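PDB 3I47: enoyl CoA hydratase/isomerase (Crotonase) from Legionella pneumophila subsp. pneumophila, which probably catalyses the reversible hydration of enoyl-CoA thioesters. Local coordinates for residues L88-Y93 with V145-Y149; V151-G155 with S176-V180. All coordinates share one frame; numbering follows the deposited sequence.

Contact 1. Residues L88-Y93 with V145-Y149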
loop_
_atom_site.group_PDB
_atom_site.type_symbol
_atom_site.label_atom_id
_atom_site.label_comp_id
_atom_site.label_asym_id
_atom_site.label_seq_id
_atom_site.Cartn_x
_atom_site.Cartn_y
_atom_site.Cartn_z
ATOM N N LEU A 88 -11.474 7.937 -4.402
ATOM C CA LEU A 88 -10.136 7.799 -3.798
ATOM C C LEU A 88 -10.248 7.469 -2.311
ATOM O O LEU A 88 -9.536 6.599 -1.821
ATOM C CB LEU A 88 -9.277 9.052 -4.009
ATOM C CG LEU A 88 -7.888 8.986 -3.365
ATOM C CD1 LEU A 88 -6.999 7.926 -4.023
ATOM C CD2 LEU A 88 -7.228 10.350 -3.436
ATOM N N GLY A 89 -11.162 8.135 -1.607
ATOM C CA GLY A 89 -11.354 7.877 -0.168
ATOM C C GLY A 89 -11.666 6.420 0.135
ATOM O O GLY A 89 -11.062 5.823 1.032
ATOM N N ASN A 90 -12.588 5.828 -0.621
ATOM C CA ASN A 90 -12.905 4.420 -0.425
ATOM C C ASN A 90 -11.783 3.482 -0.831
ATOM O O ASN A 90 -11.562 2.461 -0.165
ATOM C CB ASN A 90 -14.190 4.070 -1.164
ATOM C CG ASN A 90 -15.416 4.472 -0.386
ATOM O OD1 ASN A 90 -15.546 4.132 0.791
ATOM N ND2 ASN A 90 -16.334 5.179 -1.035
ATOM N N LEU A 91 -11.060 3.833 -1.896
ATOM C CA LEU A 91 -9.901 3.029 -2.312
ATOM C C LEU A 91 -8.842 2.987 -1.210
ATOM O O LEU A 91 -8.373 1.906 -0.834
ATOM C CB LEU A 91 -9.287 3.542 -3.624
ATOM C CG LEU A 91 -7.987 2.843 -4.069
ATOM C CD1 LEU A 91 -8.194 1.320 -4.309
ATOM C CD2 LEU A 91 -7.412 3.524 -5.308
ATOM N N MET A 92 -8.476 4.152 -0.692
ATOM C CA MET A 92 -7.424 4.192 0.324
ATOM C C MET A 92 -7.875 3.472 1.594
ATOM O O MET A 92 -7.079 2.758 2.222
ATOM C CB MET A 92 -7.018 5.632 0.611
ATOM C CG MET A 92 -6.467 6.339 -0.621
ATOM S SD MET A 92 -4.691 6.227 -0.802
ATOM C CE MET A 92 -4.199 7.238 0.575
ATOM N N TYR A 93 -9.142 3.644 1.969
ATOM C CA TYR A 93 -9.668 2.967 3.145
ATOM C C TYR A 93 -9.604 1.461 2.949
ATOM O O TYR A 93 -9.118 0.739 3.825
ATOM C CB TYR A 93 -11.090 3.429 3.449
ATOM C CG TYR A 93 -11.641 2.847 4.718
ATOM C CD1 TYR A 93 -11.101 3.200 5.957
ATOM C CD2 TYR A 93 -12.695 1.948 4.685
ATOM C CE1 TYR A 93 -11.613 2.668 7.139
ATOM C CE2 TYR A 93 -13.215 1.407 5.868
ATOM C CZ TYR A 93 -12.667 1.782 7.082
ATOM O OH TYR A 93 -13.174 1.248 8.256
ATOM N N VAL A 145 -7.784 13.755 1.468
ATOM C CA VAL A 145 -8.097 12.333 1.502
ATOM C C VAL A 145 -6.895 11.450 1.845
ATOM O O VAL A 145 -7.022 10.491 2.607
ATOM C CB VAL A 145 -8.792 11.897 0.184
ATOM C CG1 VAL A 145 -8.854 10.384 0.084
ATOM C CG2 VAL A 145 -10.197 12.484 0.127
ATOM N N ILE A 146 -5.721 11.788 1.312
ATOM C CA ILE A 146 -4.547 10.976 1.595
ATOM C C ILE A 146 -3.931 11.282 2.954
ATOM O O ILE A 146 -3.130 10.496 3.449
ATOM C CB ILE A 146 -3.453 11.101 0.511
ATOM C CG1 ILE A 146 -2.817 12.497 0.503
ATOM C CG2 ILE A 146 -4.033 10.703 -0.871
ATOM C CD1 ILE A 146 -1.598 12.584 -0.423
ATOM N N SER A 147 -4.314 12.407 3.547
ATOM C CA SER A 147 -3.595 12.863 4.740
ATOM C C SER A 147 -3.526 11.896 5.931
ATOM O O SER A 147 -2.461 11.785 6.551
ATOM C CB SER A 147 -4.051 14.254 5.185
ATOM O OG SER A 147 -5.393 14.271 5.635
ATOM N N PRO A 148 -4.632 11.198 6.276
ATOM C CA PRO A 148 -4.469 10.320 7.456
ATOM C C PRO A 148 -3.382 9.256 7.260
ATOM O O PRO A 148 -2.631 8.940 8.193
ATOM C CB PRO A 148 -5.850 9.672 7.607
ATOM C CG PRO A 148 -6.805 10.626 6.896
ATOM C CD PRO A 148 -5.991 11.097 5.716
ATOM N N TYR A 149 -3.280 8.729 6.049
ATOM C CA TYR A 149 -2.309 7.683 5.731
ATOM C C TYR A 149 -0.895 8.239 5.694
ATOM O O TYR A 149 0.028 7.614 6.213
ATOM C CB TYR A 149 -2.682 7.028 4.397
ATOM C CG TYR A 149 -4.138 6.633 4.403
ATOM C CD1 TYR A 149 -4.550 5.448 5.021
ATOM C CD2 TYR A 149 -5.110 7.464 3.829
ATOM C CE1 TYR A 149 -5.901 5.088 5.053
ATOM C CE2 TYR A 149 -6.463 7.113 3.862
ATOM C CZ TYR A 149 -6.841 5.920 4.479
ATOM O OH TYR A 149 -8.170 5.567 4.504
HETATM O O HOH W 1 -9.547 7.193 2.849
#

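Contact 2. Residues V151-G155 with S176-V180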
loop_
_atom_site.group_PDB
_atom_site.type_symbol
_atom_site.label_atom_id
_atom_site.label_comp_id
_atom_site.label_asym_id
_atom_site.label_seq_id
_atom_site.Cartn_x
_atom_site.Cartn_y
_atom_site.Cartn_z
ATOM N N VAL A 151 0.184 11.018 7.258
ATOM C CA VAL A 151 0.577 11.410 8.624
ATOM C C VAL A 151 0.928 10.162 9.442
ATOM O O VAL A 151 1.910 10.185 10.187
ATOM C CB VAL A 151 -0.503 12.260 9.305
ATOM C CG1 VAL A 151 -0.201 12.464 10.802
ATOM C CG2 VAL A 151 -0.626 13.617 8.598
ATOM N N ARG A 152 0.166 9.076 9.278
ATOM C CA ARG A 152 0.496 7.818 9.966
ATOM C C ARG A 152 1.873 7.284 9.557
ATOM O O ARG A 152 2.653 6.839 10.408
ATOM C CB ARG A 152 -0.581 6.753 9.735
ATOM C CG ARG A 152 -0.316 5.469 10.528
ATOM C CD ARG A 152 -1.512 4.545 10.478
ATOM N NE ARG A 152 -1.733 4.002 9.138
ATOM C CZ ARG A 152 -2.752 3.210 8.811
ATOM N NH1 ARG A 152 -3.662 2.874 9.729
ATOM N NH2 ARG A 152 -2.868 2.756 7.567
ATOM N N ALA A 153 2.169 7.334 8.261
ATOM C CA ALA A 153 3.401 6.761 7.716
ATOM C C ALA A 153 4.667 7.523 8.096
ATOM O O ALA A 153 5.665 6.906 8.496
ATOM C CB ALA A 153 3.290 6.613 6.191
ATOM N N ILE A 154 4.620 8.852 7.996
ATOM C CA ILE A 154 5.835 9.679 8.131
ATOM C C ILE A 154 5.792 10.617 9.339
ATOM O O ILE A 154 6.781 11.279 9.647
ATOM C CB ILE A 154 6.160 10.479 6.826
ATOM C CG1 ILE A 154 5.130 11.593 6.580
ATOM C CG2 ILE A 154 6.228 9.521 5.617
ATOM C CD1 ILE A 154 5.505 12.555 5.436
ATOM N N GLY A 155 4.657 10.656 10.022
ATOM C CA GLY A 155 4.494 11.521 11.186
ATOM C C GLY A 155 3.998 12.910 10.829
ATOM O O GLY A 155 4.213 13.406 9.719
ATOM N N SER A 176 14.150 7.783 4.295
ATOM C CA SER A 176 14.551 8.287 5.618
ATOM C C SER A 176 13.330 8.710 6.444
ATOM O O SER A 176 13.353 8.657 7.676
ATOM C CB SER A 176 15.573 9.415 5.497
ATOM O OG SER A 176 14.999 10.539 4.863
ATOM N N LEU A 177 12.243 9.074 5.760
ATOM C CA LEU A 177 10.999 9.449 6.431
ATOM C C LEU A 177 10.062 8.287 6.720
ATOM O O LEU A 177 9.023 8.478 7.368
ATOM C CB LEU A 177 10.256 10.510 5.619
ATOM C CG LEU A 177 10.895 11.897 5.535
ATOM C CD1 LEU A 177 10.061 12.781 4.632
ATOM C CD2 LEU A 177 11.073 12.539 6.921
ATOM N N ASN A 178 10.428 7.096 6.238
ATOM C CA ASN A 178 9.645 5.873 6.398
ATOM C C ASN A 178 8.397 5.798 5.513
ATOM O O ASN A 178 7.542 4.938 5.738
ATOM C CB ASN A 178 9.220 5.640 7.865
ATOM C CG ASN A 178 10.359 5.161 8.769
ATOM O OD1 ASN A 178 11.464 4.853 8.323
ATOM N ND2 ASN A 178 10.073 5.095 10.067
ATOM N N LEU A 179 8.285 6.671 4.510
ATOM C CA LEU A 179 7.222 6.501 3.508
ATOM C C LEU A 179 7.502 5.226 2.728
ATOM O O LEU A 179 6.587 4.434 2.459
ATOM C CB LEU A 179 7.157 7.701 2.560
ATOM C CG LEU A 179 6.097 7.615 1.444
ATOM C CD1 LEU A 179 4.712 7.433 2.047
ATOM C CD2 LEU A 179 6.156 8.869 0.587
ATOM N N VAL A 180 8.762 5.045 2.344
ATOM C CA VAL A 180 9.183 3.771 1.745
ATOM C C VAL A 180 10.157 3.084 2.681
ATOM O O VAL A 180 10.922 3.755 3.405
ATOM C CB VAL A 180 9.789 3.903 0.316
ATOM C CG1 VAL A 180 8.845 4.660 -0.600
ATOM C CG2 VAL A 180 11.121 4.539 0.332
HETATM O O HOH W 2 6.896 5.634 10.519
HETATM O O HOH W 3 9.322 10.106 9.544
#

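Contact 1. Residues L88-Y93 with V145-Y149
M92 packs against Y149 between helix 78-97 and the segment leading into helix 147-154. M92 has two conformers; in the one given here its chain bends at both chi2 (-92°) and chi3 (-69°). These bends bring its terminal methyl back to the tyrosine, with CE 3.4 Å from Y149 CD2. In this conformer it is a Met-aromatic contact, with M92 SD 5.3 Å from the Y149 ring centroid and the approach oblique. On the same side of the ring, M92 CB approaches the next carbon, 3.6 Å from Y149 CE2. The methyl also touches I146 CG2. One turn earlier, L88 CG meets V145 CG1 at 3.8 Å. The same V145 methyl rests on the bare backbone of G89, 3.5 Å from its CA.

Both segments belong to the crotonase fold. Here helix 113-120 backs the contact: L117 and A120 touch M92, and A119 touches Y149.

The polar link runs through one water. It donates to G89 O at 2.7 Å and is hydrogen-bonded to Y149 OH, where it lies in the ring plane. Y149 OH also sits 3.3 Å from Y93 CA. It is close to Y93 N too, but the angle is poor for a bond, and Y93 N already donates to G89 O within the helix.

Contact 2. Residues V151-G155 with S176-V180
I154 meets L177 and L179 where helix 147-154 of the crotonase fold ends against the turn after helix 171-176. N178 closes that second helix with positive phi (74°) in a Schellman motif. G155 also has positive phi and takes the N-cap position of helix 156-165.

The I154 side chain forks at CB. Its CG2 lies anti to the carbonyl carbon and reaches the turn, while the longer CG1 branch stands between the backbone N and the carbonyl carbon (chi1 70°). The CG2 methyl packs 3.7 Å from L179 CB and also touches L177 CB. The I154 and L179 side chains run alongside each other in the same direction. L162 of helix 156-165 touches both I154 and L177.

L179 CD1 makes a looser contact with A153 CB, at 4.5 Å. A119 and F132 also touch L179.

L177 O faces I154, with I154 CA 3.5 Å away in a CA-H...O contact. Two waters join the polar edges. One donates to both I154 O and L177 O. The other donates to A153 O at 2.7 Å and accepts from N178 ND2 at 3.3 Å.

Contacts 1 and 2 share helix 147-154 and lie in series along the chain. Their centres are about 15 Å apart. Contact 1 ties the N-terminal end of this helix and the loop before it to helix 78-97. Contact 2 ties its last turn to the loop that leads from helix 171-176 to strand 182-184. That strand is an outer one of the main sheet within the chain. The segments adjoin in sequence but do not otherwise touch. A119 of helix 113-120 borders both contacts. Contact 1 is partly buried, whereas contact 2 lies at the surface. Neither includes a bound ligand.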